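Local coordinates for putative branched-chain amino acid ABC transporter, periplasmic branched-chain amino acid-binding protein (Pseudomonas protegens Pf-5, PDB 4RU0), which probably binds a branched-chain amino acid or related solute in the periplasm and delivers it to an ABC transporter, at residues A[38-43]-A[78-83]; A[51-56]-A[324-329]; A[107-112]-A[129-134]. All blocks are in the same frame, centred on the assembly; numbering follows the deposited sequence.

Contact 1 (A[38-43]-A[78-83]); sequences LATYRV and WQECET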
loop_
_atom_site.group_PDB
_atom_site.type_symbol
_atom_site.label_atom_id
_atom_site.label_comp_id
_atom_site.label_asym_id
_atom_site.label_seq_id
_atom_site.Cartn_x
_atom_site.Cartn_y
_atom_site.Cartn_z
ATOM N N LEU A 38 4.828 -8.928 -14.223
ATOM C CA LEU A 38 3.536 -8.811 -13.559
ATOM C C LEU A 38 3.150 -10.114 -12.865
ATOM O O LEU A 38 2.774 -11.089 -13.514
ATOM C CB LEU A 38 2.451 -8.402 -14.558
ATOM C CG LEU A 38 2.607 -6.996 -15.141
ATOM C CD1 LEU A 38 1.451 -6.665 -16.070
ATOM C CD2 LEU A 38 2.722 -5.958 -14.030
ATOM N N ALA A 39 3.261 -10.122 -11.540
ATOM C CA ALA A 39 2.876 -11.277 -10.739
ATOM C C ALA A 39 1.421 -11.132 -10.309
ATOM O O ALA A 39 1.104 -10.342 -9.418
ATOM C CB ALA A 39 3.791 -11.424 -9.526
ATOM N N THR A 40 0.539 -11.888 -10.952
ATOM C CA THR A 40 -0.896 -11.679 -10.788
ATOM C C THR A 40 -1.636 -12.958 -10.435
ATOM O O THR A 40 -1.151 -14.061 -10.699
ATOM C CB THR A 40 -1.526 -11.099 -12.074
ATOM O OG1 THR A 40 -1.400 -12.052 -13.138
ATOM C CG2 THR A 40 -0.843 -9.796 -12.477
ATOM N N TYR A 41 -2.810 -12.806 -9.830
ATOM C CA TYR A 41 -3.706 -13.934 -9.629
ATOM C C TYR A 41 -5.039 -13.690 -10.330
ATOM O O TYR A 41 -5.662 -12.644 -10.154
ATOM C CB TYR A 41 -3.928 -14.220 -8.135
ATOM C CG TYR A 41 -4.079 -13.004 -7.244
ATOM C CD1 TYR A 41 -5.320 -12.406 -7.047
ATOM C CD2 TYR A 41 -2.985 -12.475 -6.567
ATOM C CE1 TYR A 41 -5.460 -11.303 -6.221
ATOM C CE2 TYR A 41 -3.116 -11.373 -5.741
ATOM C CZ TYR A 41 -4.355 -10.790 -5.572
ATOM O OH TYR A 41 -4.482 -9.692 -4.753
ATOM N N ARG A 42 -5.456 -14.660 -11.140
ATOM C CA ARG A 42 -6.741 -14.594 -11.827
ATOM C C ARG A 42 -7.562 -15.843 -11.542
ATOM O O ARG A 42 -8.602 -16.073 -12.154
ATOM C CB ARG A 42 -6.540 -14.421 -13.330
ATOM C CG ARG A 42 -5.932 -13.083 -13.698
ATOM C CD ARG A 42 -5.653 -12.982 -15.181
ATOM N NE ARG A 42 -5.139 -11.661 -15.532
ATOM C CZ ARG A 42 -5.906 -10.596 -15.740
ATOM N NH1 ARG A 42 -7.225 -10.697 -15.631
ATOM N NH2 ARG A 42 -5.354 -9.431 -16.058
ATOM N N VAL A 43 -7.079 -16.646 -10.603
ATOM C CA VAL A 43 -7.769 -17.856 -10.185
ATOM C C VAL A 43 -7.965 -17.811 -8.678
ATOM O O VAL A 43 -7.102 -17.317 -7.954
ATOM C CB VAL A 43 -6.977 -19.123 -10.578
ATOM C CG1 VAL A 43 -7.755 -20.383 -10.221
ATOM C CG2 VAL A 43 -6.648 -19.099 -12.063
ATOM N N TRP A 78 5.514 -6.188 -21.027
ATOM C CA TRP A 78 5.120 -6.878 -19.808
ATOM C C TRP A 78 4.528 -8.250 -20.094
ATOM O O TRP A 78 4.062 -8.524 -21.203
ATOM C CB TRP A 78 4.117 -6.036 -19.018
ATOM C CG TRP A 78 2.844 -5.746 -19.759
ATOM C CD1 TRP A 78 1.705 -6.501 -19.769
ATOM C CD2 TRP A 78 2.579 -4.611 -20.590
ATOM N NE1 TRP A 78 0.750 -5.908 -20.559
ATOM C CE2 TRP A 78 1.261 -4.745 -21.074
ATOM C CE3 TRP A 78 3.327 -3.492 -20.972
ATOM C CZ2 TRP A 78 0.677 -3.806 -21.919
ATOM C CZ3 TRP A 78 2.746 -2.560 -21.811
ATOM C CH2 TRP A 78 1.434 -2.722 -22.276
ATOM N N GLN A 79 4.556 -9.108 -19.079
ATOM C CA GLN A 79 3.968 -10.436 -19.168
ATOM C C GLN A 79 3.448 -10.858 -17.803
ATOM O O GLN A 79 4.016 -10.498 -16.773
ATOM C CB GLN A 79 4.986 -11.456 -19.691
ATOM C CG GLN A 79 4.366 -12.800 -20.070
ATOM C CD GLN A 79 5.373 -13.776 -20.649
ATOM O OE1 GLN A 79 6.542 -13.789 -20.262
ATOM N NE2 GLN A 79 4.921 -14.603 -21.585
ATOM N N GLU A 80 2.359 -11.616 -17.799
ATOM C CA GLU A 80 1.754 -12.069 -16.560
ATOM C C GLU A 80 2.161 -13.491 -16.209
ATOM O O GLU A 80 2.275 -14.353 -17.081
ATOM C CB GLU A 80 0.231 -11.982 -16.651
ATOM C CG GLU A 80 -0.364 -10.800 -15.920
ATOM C CD GLU A 80 -1.840 -10.619 -16.214
ATOM O OE1 GLU A 80 -2.676 -11.068 -15.399
ATOM O OE2 GLU A 80 -2.164 -10.024 -17.261
ATOM N N CYS A 81 2.377 -13.726 -14.922
ATOM C CA CYS A 81 2.591 -15.069 -14.410
ATOM C C CYS A 81 1.594 -15.311 -13.279
ATOM O O CYS A 81 1.449 -14.478 -12.388
ATOM C CB CYS A 81 4.031 -15.247 -13.927
ATOM S SG CYS A 81 4.407 -16.874 -13.219
ATOM N N GLU A 82 0.895 -16.439 -13.333
ATOM C CA GLU A 82 -0.129 -16.750 -12.341
ATOM C C GLU A 82 0.485 -17.185 -11.012
ATOM O O GLU A 82 1.231 -18.161 -10.953
ATOM C CB GLU A 82 -1.062 -17.839 -12.869
ATOM C CG GLU A 82 -2.189 -18.204 -11.917
ATOM C CD GLU A 82 -3.098 -17.025 -11.593
ATOM O OE1 GLU A 82 -3.323 -16.166 -12.478
ATOM O OE2 GLU A 82 -3.587 -16.965 -10.447
ATOM N N THR A 83 0.165 -16.457 -9.946
ATOM C CA THR A 83 0.726 -16.747 -8.629
ATOM C C THR A 83 -0.301 -17.410 -7.714
ATOM O O THR A 83 0.049 -17.961 -6.668
ATOM C CB THR A 83 1.250 -15.466 -7.945
ATOM O OG1 THR A 83 0.143 -14.672 -7.492
ATOM C CG2 THR A 83 2.102 -14.656 -8.918
#
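Thr40 and Glu80 cross at about a right angle, and Thr40 OG1 gives its hydrogen bond to Glu80 OE1 over 2.8 Å on the anti lone pair of that oxygen. The syn lone pair of the same oxygen takes NE of Arg42, whose extended side chain brings the guanidinium to the carboxylate and also crosses Glu80 at roughly a right angle. This salt bridge from Arg42 NE to Glu80 OE1 lies close to the guanidinium plane, although the carboxylate plane is turned 47° away from it. Arg42 NH2 also pairs with Asp315, so the guanidinium sits between two acids. Thr40 and Glu80 sit on neighbouring parallel strands of the beta-alpha-beta unit 34-40, 47-67, 76-82, Arg42 in the loop after the first. Cys81 N bonds Leu38 O, Thr40 N bonds Cys81 O, and Thr83 N, just beyond its strand, reaches Thr40 O (2.8 Å). Glu82 uses a bend at chi2 (60°) to turn its carboxylate back on the loop, where Glu82 OE1 accepts from Arg42 N at 2.9 Å through the syn lone pair. On the face carrying Ala39 and Cys81, Ala39 CB meets Thr83 CG2 (3.7 Å), and Cys81 is tied by its disulfide to Cys93. Tyr41 presents a ring edge to Thr83 OG1, while its OH makes a weak hydrogen bond to the bound pentaoxaheptadecane. At the other end, Leu38 and Trp78 lie side by side.

Contact 2 (A[51-56]-A[324-329]); sequences VQVWAG and SVYYNS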
loop_
_atom_site.group_PDB
_atom_site.type_symbol
_atom_site.label_atom_id
_atom_site.label_comp_id
_atom_site.label_asym_id
_atom_site.label_seq_id
_atom_site.Cartn_x
_atom_site.Cartn_y
_atom_site.Cartn_z
ATOM N N VAL A 51 -8.207 -8.845 -10.418
ATOM C CA VAL A 51 -8.241 -8.482 -11.834
ATOM C C VAL A 51 -8.413 -6.978 -12.017
ATOM O O VAL A 51 -8.009 -6.417 -13.038
ATOM C CB VAL A 51 -9.365 -9.218 -12.590
ATOM C CG1 VAL A 51 -9.030 -10.698 -12.726
ATOM C CG2 VAL A 51 -10.704 -9.020 -11.897
ATOM N N GLN A 52 -9.001 -6.326 -11.020
ATOM C CA GLN A 52 -9.158 -4.879 -11.056
ATOM C C GLN A 52 -7.814 -4.186 -10.838
ATOM O O GLN A 52 -7.528 -3.161 -11.465
ATOM C CB GLN A 52 -10.177 -4.426 -10.012
ATOM C CG GLN A 52 -11.553 -5.035 -10.205
ATOM C CD GLN A 52 -12.491 -4.724 -9.059
ATOM O OE1 GLN A 52 -12.715 -3.559 -8.724
ATOM N NE2 GLN A 52 -13.036 -5.769 -8.440
ATOM N N VAL A 53 -6.994 -4.752 -9.955
ATOM C CA VAL A 53 -5.652 -4.234 -9.711
ATOM C C VAL A 53 -4.752 -4.375 -10.941
ATOM O O VAL A 53 -4.078 -3.420 -11.339
ATOM C CB VAL A 53 -4.970 -4.944 -8.526
ATOM C CG1 VAL A 53 -3.618 -4.311 -8.243
ATOM C CG2 VAL A 53 -5.853 -4.892 -7.287
ATOM N N TRP A 54 -4.736 -5.565 -11.539
ATOM C CA TRP A 54 -3.867 -5.816 -12.688
ATOM C C TRP A 54 -4.261 -4.923 -13.857
ATOM O O TRP A 54 -3.397 -4.385 -14.556
ATOM C CB TRP A 54 -3.908 -7.291 -13.117
ATOM C CG TRP A 54 -4.043 -8.297 -11.999
ATOM C CD1 TRP A 54 -4.804 -9.433 -12.016
ATOM C CD2 TRP A 54 -3.408 -8.263 -10.707
ATOM N NE1 TRP A 54 -4.682 -10.106 -10.823
ATOM C CE2 TRP A 54 -3.834 -9.408 -10.003
ATOM C CE3 TRP A 54 -2.521 -7.379 -10.082
ATOM C CZ2 TRP A 54 -3.407 -9.690 -8.708
ATOM C CZ3 TRP A 54 -2.104 -7.658 -8.797
ATOM C CH2 TRP A 54 -2.545 -8.804 -8.124
ATOM N N ALA A 55 -5.567 -4.758 -14.053
ATOM C CA ALA A 55 -6.085 -3.928 -15.133
ATOM C C ALA A 55 -5.626 -2.481 -14.978
ATOM O O ALA A 55 -5.419 -1.777 -15.969
ATOM C CB ALA A 55 -7.600 -4.004 -15.178
ATOM N N GLY A 56 -5.463 -2.044 -13.732
ATOM C CA GLY A 56 -4.943 -0.717 -13.451
ATOM C C GLY A 56 -3.488 -0.580 -13.867
ATOM O O GLY A 56 -3.101 0.413 -14.487
ATOM N N SER A 324 -12.351 2.099 -8.880
ATOM C CA SER A 324 -12.396 1.297 -7.677
ATOM C C SER A 324 -11.049 1.336 -7.024
ATOM O O SER A 324 -10.051 1.503 -7.687
ATOM C CB SER A 324 -12.822 -0.137 -7.969
ATOM O OG SER A 324 -11.729 -0.969 -8.297
ATOM N N VAL A 325 -11.024 1.194 -5.710
ATOM C CA VAL A 325 -9.796 1.363 -4.946
ATOM C C VAL A 325 -8.750 0.354 -5.431
ATOM O O VAL A 325 -7.578 0.636 -5.488
ATOM C CB VAL A 325 -10.068 1.325 -3.419
ATOM C CG1 VAL A 325 -8.811 1.258 -2.577
ATOM C CG2 VAL A 325 -10.939 2.485 -3.001
ATOM N N TYR A 326 -9.224 -0.823 -5.777
ATOM C CA TYR A 326 -8.389 -1.837 -6.346
ATOM C C TYR A 326 -7.775 -1.390 -7.672
ATOM O O TYR A 326 -6.592 -1.562 -7.891
ATOM C CB TYR A 326 -9.226 -3.085 -6.548
ATOM C CG TYR A 326 -9.619 -3.749 -5.263
ATOM C CD1 TYR A 326 -8.715 -3.890 -4.244
ATOM C CD2 TYR A 326 -10.891 -4.241 -5.071
ATOM C CE1 TYR A 326 -9.059 -4.502 -3.060
ATOM C CE2 TYR A 326 -11.248 -4.853 -3.887
ATOM C CZ TYR A 326 -10.321 -4.984 -2.885
ATOM O OH TYR A 326 -10.644 -5.601 -1.702
ATOM N N TYR A 327 -8.567 -0.772 -8.532
ATOM C CA TYR A 327 -8.067 -0.288 -9.799
ATOM C C TYR A 327 -7.035 0.792 -9.598
ATOM O O TYR A 327 -6.058 0.877 -10.312
ATOM C CB TYR A 327 -9.211 0.208 -10.690
ATOM C CG TYR A 327 -8.764 0.643 -12.055
ATOM C CD1 TYR A 327 -8.139 1.854 -12.238
ATOM C CD2 TYR A 327 -8.942 -0.171 -13.154
ATOM C CE1 TYR A 327 -7.712 2.245 -13.474
ATOM C CE2 TYR A 327 -8.518 0.212 -14.399
ATOM C CZ TYR A 327 -7.908 1.422 -14.553
ATOM O OH TYR A 327 -7.482 1.821 -15.784
ATOM N N ASN A 328 -7.276 1.644 -8.627
ATOM C CA ASN A 328 -6.414 2.793 -8.390
ATOM C C ASN A 328 -5.102 2.410 -7.722
ATOM O O ASN A 328 -4.097 3.102 -7.882
ATOM C CB ASN A 328 -7.148 3.838 -7.553
ATOM C CG ASN A 328 -8.307 4.471 -8.302
ATOM O OD1 ASN A 328 -8.770 3.942 -9.316
ATOM N ND2 ASN A 328 -8.780 5.610 -7.808
ATOM N N SER A 329 -5.111 1.314 -6.971
ATOM C CA SER A 329 -3.875 0.805 -6.396
ATOM C C SER A 329 -2.983 0.317 -7.530
ATOM O O SER A 329 -1.768 0.477 -7.485
ATOM C CB SER A 329 -4.144 -0.313 -5.386
ATOM O OG SER A 329 -4.689 -1.459 -6.013
#
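Gln52 sets CG opposite its carbonyl carbon (chi1 -59°) and extends beyond it, which carries OE1 across to Ser324, whose OG stands between its own backbone N and carbonyl carbon. Ser324 is the N-cap of helix 325-348, which packs against helix 47-67 in one lobe of the periplasmic binding protein fold, the two short segments inclined at 37° with their axes 6.7 Å apart. The serine hydroxyl works in both directions: Ser324 OG donates to Gln52 OE1 at 2.8 Å and accepts from Tyr327 N at 3.2 Å, so the glutamine of one helix is bonded to the capping hydroxyl of the other. Gln52 NE2 is held in turn by Ser48 O and by Glu274, which fixes the rotation of the amide. Behind the cap the helices come very close. Tyr327 CA sends a CH...O contact to Gln52 O, and Val53 CA sends one the opposite way to Tyr326 O, each at 3.4 Å. With no side chain, Gly56 lets the backbones approach, Gly56 CA being 3.7 Å from Tyr327 O. The Tyr327 ring is swung anti to its backbone N (chi1 -176°) and laid on helix 47-67, where Gly56 CA sits over the centre of one face, 3.8 Å from the centroid, in a CH-pi contact. The phenol reaches past it to hydrogen-bond Asp59. Tyr326 CB packs on Gln52 CB and on Val53 CG2. Ser329 OG donates to Tyr326 O within its own helix and rests against both Val53 methyl groups, 3.8 Å from Val53 CG1.

Contact 3 (A[107-112]-A[129-134]); sequences AVYQPN and IPLITL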
loop_
_atom_site.group_PDB
_atom_site.type_symbol
_atom_site.label_atom_id
_atom_site.label_comp_id
_atom_site.label_asym_id
_atom_site.label_seq_id
_atom_site.Cartn_x
_atom_site.Cartn_y
_atom_site.Cartn_z
ATOM N N ALA A 107 13.914 -4.084 -13.973
ATOM C CA ALA A 107 14.411 -2.964 -13.186
ATOM C C ALA A 107 13.904 -3.045 -11.748
ATOM O O ALA A 107 14.665 -2.861 -10.801
ATOM C CB ALA A 107 13.999 -1.647 -13.819
ATOM N N VAL A 108 12.611 -3.319 -11.603
ATOM C CA VAL A 108 11.967 -3.425 -10.301
ATOM C C VAL A 108 10.978 -4.580 -10.320
ATOM O O VAL A 108 10.461 -4.947 -11.378
ATOM C CB VAL A 108 11.223 -2.129 -9.912
ATOM C CG1 VAL A 108 12.210 -1.012 -9.593
ATOM C CG2 VAL A 108 10.288 -1.717 -11.024
ATOM N N TYR A 109 10.724 -5.162 -9.151
ATOM C CA TYR A 109 9.817 -6.297 -9.067
ATOM C C TYR A 109 8.750 -6.123 -7.979
ATOM O O TYR A 109 9.058 -5.794 -6.830
ATOM C CB TYR A 109 10.605 -7.585 -8.825
ATOM C CG TYR A 109 9.752 -8.822 -8.968
ATOM C CD1 TYR A 109 9.580 -9.426 -10.205
ATOM C CD2 TYR A 109 9.101 -9.375 -7.869
ATOM C CE1 TYR A 109 8.787 -10.553 -10.347
ATOM C CE2 TYR A 109 8.309 -10.501 -8.001
ATOM C CZ TYR A 109 8.156 -11.086 -9.240
ATOM O OH TYR A 109 7.369 -12.206 -9.380
ATOM N N GLN A 110 7.496 -6.360 -8.355
ATOM C CA GLN A 110 6.363 -6.248 -7.433
ATOM C C GLN A 110 5.639 -7.579 -7.303
ATOM O O GLN A 110 4.851 -7.946 -8.171
ATOM C CB GLN A 110 5.386 -5.172 -7.905
ATOM C CG GLN A 110 5.958 -3.772 -7.893
ATOM C CD GLN A 110 5.494 -2.938 -9.073
ATOM O OE1 GLN A 110 5.473 -3.410 -10.210
ATOM N NE2 GLN A 110 5.120 -1.691 -8.809
ATOM N N PRO A 111 5.911 -8.314 -6.217
ATOM C CA PRO A 111 5.321 -9.646 -6.030
ATOM C C PRO A 111 3.798 -9.626 -5.877
ATOM O O PRO A 111 3.161 -10.639 -6.150
ATOM C CB PRO A 111 5.995 -10.156 -4.747
ATOM C CG PRO A 111 6.532 -8.950 -4.074
ATOM C CD PRO A 111 6.875 -7.978 -5.157
ATOM N N ASN A 112 3.233 -8.493 -5.467
ATOM C CA ASN A 112 1.788 -8.374 -5.266
ATOM C C ASN A 112 1.247 -9.471 -4.350
ATOM O O ASN A 112 0.318 -10.193 -4.707
ATOM C CB ASN A 112 1.053 -8.407 -6.608
ATOM C CG ASN A 112 1.462 -7.269 -7.530
ATOM O OD1 ASN A 112 1.631 -6.133 -7.092
ATOM N ND2 ASN A 112 1.630 -7.573 -8.815
ATOM N N ILE A 129 17.797 -7.401 -7.098
ATOM C CA ILE A 129 16.521 -7.013 -7.677
ATOM C C ILE A 129 15.620 -6.374 -6.620
ATOM O O ILE A 129 15.251 -7.013 -5.638
ATOM C CB ILE A 129 15.802 -8.210 -8.308
ATOM C CG1 ILE A 129 16.657 -8.798 -9.428
ATOM C CG2 ILE A 129 14.438 -7.787 -8.831
ATOM C CD1 ILE A 129 15.938 -9.801 -10.288
ATOM N N PRO A 130 15.268 -5.097 -6.824
ATOM C CA PRO A 130 14.451 -4.367 -5.853
ATOM C C PRO A 130 13.049 -4.949 -5.747
ATOM O O PRO A 130 12.369 -5.098 -6.760
ATOM C CB PRO A 130 14.401 -2.942 -6.422
ATOM C CG PRO A 130 15.432 -2.897 -7.506
ATOM C CD PRO A 130 15.567 -4.290 -8.014
ATOM N N LEU A 131 12.637 -5.295 -4.534
ATOM C CA LEU A 131 11.265 -5.708 -4.296
ATOM C C LEU A 131 10.462 -4.499 -3.874
ATOM O O LEU A 131 10.825 -3.812 -2.923
ATOM C CB LEU A 131 11.182 -6.792 -3.220
ATOM C CG LEU A 131 11.762 -8.170 -3.542
ATOM C CD1 LEU A 131 11.419 -9.160 -2.426
ATOM C CD2 LEU A 131 11.309 -8.692 -4.901
ATOM N N ILE A 132 9.379 -4.233 -4.589
ATOM C CA ILE A 132 8.455 -3.185 -4.192
ATOM C C ILE A 132 7.204 -3.807 -3.586
ATOM O O ILE A 132 6.522 -4.605 -4.229
ATOM C CB ILE A 132 8.058 -2.290 -5.378
ATOM C CG1 ILE A 132 9.277 -1.538 -5.917
ATOM C CG2 ILE A 132 6.981 -1.315 -4.966
ATOM C CD1 ILE A 132 9.000 -0.781 -7.207
ATOM N N THR A 133 6.916 -3.432 -2.349
ATOM C CA THR A 133 5.642 -3.747 -1.707
ATOM C C THR A 133 4.957 -2.464 -1.270
ATOM O O THR A 133 5.304 -1.873 -0.276
ATOM C CB THR A 133 5.813 -4.688 -0.495
ATOM O OG1 THR A 133 6.648 -4.084 0.488
ATOM C CG2 THR A 133 6.427 -5.971 -0.901
ATOM N N LEU A 134 3.924 -2.071 -1.988
ATOM C CA LEU A 134 3.269 -0.811 -1.706
ATOM C C LEU A 134 2.256 -1.007 -0.597
ATOM O O LEU A 134 1.358 -1.804 -0.711
ATOM C CB LEU A 134 2.599 -0.302 -2.975
ATOM C CG LEU A 134 2.029 1.102 -3.091
ATOM C CD1 LEU A 134 3.101 2.152 -2.960
ATOM C CD2 LEU A 134 1.337 1.255 -4.431
HETATM O O HOH W 1 4.138 -5.892 -4.605
#
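A single beta bridge with hydrophobic flanks joins the loop segment 107-112 to the short strand 131-132, deep in the lobe that also holds strand 34-40. Tyr109 and Leu131 are the bridged pair. Both hydrogen bonds belong to Tyr109: Tyr109 N bonds Pro130 O at 2.9 Å, and Tyr109 O receives Ile132 N at 2.7 Å in a nearly straight bond (N-H...O angle 173°). One residue gripping the neighbours on both sides of its partner is the pattern of parallel strands, and the segments do run in broadly the same direction, though 46° apart. Beyond the bridge they stay linked through a water that accepts from Asn112 N and donates to Ile132 O, the water oxygen lying 2.7 Å from Ile132 O.

Side chains pack on both sides of this backbone. Tyr109, with CG anti to its backbone N (chi1 -170°), lies alongside Leu131, pointing the same way, with Tyr109 CD2 3.8 Å from Leu131 CD2. Tyr109 CB also meets Ile129 CG2. Ile132 covers the other flank: Ile132 CB lies 3.6 Å from Gln110 CG, the two side chains lying side by side, while Ile132 CD1 reaches back to Val108 CB at 3.8 Å. Pro111 offers no N-H, and Pro111 CD packs against Ile132 O at 3.5 Å.

Helix 114-126 connects the two segments and touches Pro111, Leu131 and Thr133. Tyr109 lies against Pro37 and Ala39 of strand 34-40 and meets Tyr94 edge-to-face. Helix 325-348 covers Val108 and Gln110, and strand 150-151 bonds to the backbone of Leu131 and Thr133.

How the contacts relate
From the N terminus, strand 34-40 passes through helix 47-67 to strand 76-82, and contact 1 closes this first loop. Contact 2 starts inside it, at 51-56, and closes only at 324-329, after the chain has visited the other lobe, so contacts 1 and 2 cross. Contact 3 closes a short loop around helix 114-126, following contact 1 and lying wholly within the span of contact 2. A probable hydrogen bond from Trp54 NE1 to Tyr41 O ties helix segment 51-56 to 38-43. Another, from Asn112 ND2 to Ala39 O, joins 107-112 to 38-43, which therefore lies between 78-83 and 107-112, consistent with the 2-1-3-4-5 strand order of this fold.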